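Local coordinates for uncharacterized protein Atu2773 (Agrobacterium tumefaciens, PDB 2QV5) that is of unknown function but belongs to the divergent polysaccharide deacetylase family, so it may remove acetyl groups from a carbohydrate, at residues 14-18 and 154-158. Residues are numbered along the deposited sequence; the frame is centred on the assembly and turned at random.
Sequences LRPME and RGLLF
M17 N, in the first turn of the short helix 16-19, donates a hydrogen bond to G155 O (3.2 Å), the single hydrogen bond joining the two segments. The donor lies nearly in line with the carbonyl (C=O...N angle 162°). Around the same oxygen gather R15 CB, the P16 ring and M17 CG, the last at 3.2 Å. P16 also sets its CD against R154 O (3.2 Å), so the proline ring rests on two successive carbonyls. At G155 phi is positive (76°) and a side chain would run into P16 CD and R15 CB; the R15 chain packs directly on the bare CA (R15 CG to G155 CA 3.9 Å).

Apolar contacts flank this polar centre: P16 CB meets L156 CD2 at 3.8 Å, and M17 CE reaches L157 CB at 4.0 Å. The M17 chain bends after SD (chi3 -65°), bringing the methyl to L157.

E18, three residues after the N-cap R15, accepts R15 N with the anti lone pair of OE1, half of a capping box; E18 N bonds back to R15 O. E18 OE2 forms a salt bridge with R15 NH2 (2.8 Å).

The contact seats helix 16-19 on the loop between helix 141-153 and strand 157-160 of the parallel sheet; S245 of helix 244-247 bonds M17 O and touches L157.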
# COMPACT_ATOMS: atom_id res chain seq x y z
N LEU A 14 12.44 -12.06 13.04
CA LEU A 14 11.46 -12.14 11.95
C LEU A 14 10.60 -10.87 11.89
O LEU A 14 10.10 -10.39 12.90
CB LEU A 14 10.60 -13.41 12.04
CG LEU A 14 9.76 -13.74 10.79
CD1 LEU A 14 10.62 -14.21 9.61
CD2 LEU A 14 8.74 -14.78 11.11
N ARG A 15 10.50 -10.32 10.69
CA ARG A 15 9.86 -9.05 10.42
C ARG A 15 8.44 -9.32 9.93
O ARG A 15 8.20 -10.33 9.27
CB ARG A 15 10.65 -8.31 9.34
CG ARG A 15 12.03 -7.89 9.79
CD ARG A 15 12.83 -7.29 8.64
NE ARG A 15 13.20 -8.33 7.69
CZ ARG A 15 13.88 -8.12 6.57
NH1 ARG A 15 14.27 -6.89 6.25
NH2 ARG A 15 14.17 -9.14 5.76
N PRO A 16 7.48 -8.43 10.27
CA PRO A 16 6.14 -8.48 9.68
C PRO A 16 6.13 -8.60 8.16
O PRO A 16 5.34 -9.37 7.60
CB PRO A 16 5.51 -7.16 10.11
CG PRO A 16 6.18 -6.83 11.40
CD PRO A 16 7.60 -7.37 11.29
N MET A 17 7.05 -7.90 7.49
CA MET A 17 7.14 -7.95 6.03
C MET A 17 7.55 -9.33 5.45
O MET A 17 7.32 -9.57 4.28
CB MET A 17 8.06 -6.85 5.51
CG MET A 17 9.53 -6.95 5.88
SD MET A 17 10.42 -5.52 5.19
CE MET A 17 10.25 -5.80 3.48
N GLU A 18 8.16 -10.19 6.29
CA GLU A 18 8.44 -11.59 5.97
C GLU A 18 7.30 -12.50 6.43
O GLU A 18 6.83 -13.37 5.69
CB GLU A 18 9.75 -12.04 6.63
CG GLU A 18 11.00 -11.36 6.10
CD GLU A 18 12.22 -11.52 7.01
OE1 GLU A 18 12.08 -11.42 8.25
OE2 GLU A 18 13.34 -11.70 6.47
N ARG A 154 10.13 -1.44 13.05
CA ARG A 154 9.13 -2.47 13.33
C ARG A 154 9.08 -3.53 12.25
O ARG A 154 8.20 -4.39 12.27
CB ARG A 154 7.75 -1.84 13.44
CG ARG A 154 7.68 -0.91 14.60
CD ARG A 154 6.33 -0.22 14.69
NE ARG A 154 6.40 0.72 15.79
CZ ARG A 154 6.27 0.40 17.07
NH1 ARG A 154 6.02 -0.86 17.45
NH2 ARG A 154 6.37 1.34 17.98
N GLY A 155 10.02 -3.48 11.32
CA GLY A 155 10.13 -4.51 10.30
C GLY A 155 9.08 -4.42 9.22
O GLY A 155 8.74 -5.42 8.58
N LEU A 156 8.55 -3.21 9.01
CA LEU A 156 7.54 -2.97 7.99
C LEU A 156 8.16 -2.26 6.79
O LEU A 156 9.12 -1.49 6.93
CB LEU A 156 6.42 -2.08 8.56
CG LEU A 156 5.59 -2.57 9.75
CD1 LEU A 156 4.95 -1.40 10.49
CD2 LEU A 156 4.54 -3.56 9.27
N LEU A 157 7.59 -2.51 5.61
CA LEU A 157 7.98 -1.79 4.40
C LEU A 157 7.15 -0.53 4.27
O LEU A 157 6.07 -0.46 4.84
CB LEU A 157 7.79 -2.68 3.16
CG LEU A 157 6.39 -3.10 2.70
CD1 LEU A 157 5.74 -2.08 1.77
CD2 LEU A 157 6.55 -4.39 1.97
N PHE A 158 7.66 0.44 3.52
CA PHE A 158 6.93 1.69 3.23
C PHE A 158 6.72 1.79 1.71
O PHE A 158 7.67 1.85 0.94
CB PHE A 158 7.75 2.89 3.75
CG PHE A 158 7.05 4.23 3.64
CD1 PHE A 158 6.41 4.78 4.75
CD2 PHE A 158 7.06 4.95 2.45
CE1 PHE A 158 5.77 6.02 4.66
CE2 PHE A 158 6.41 6.18 2.35
CZ PHE A 158 5.77 6.72 3.45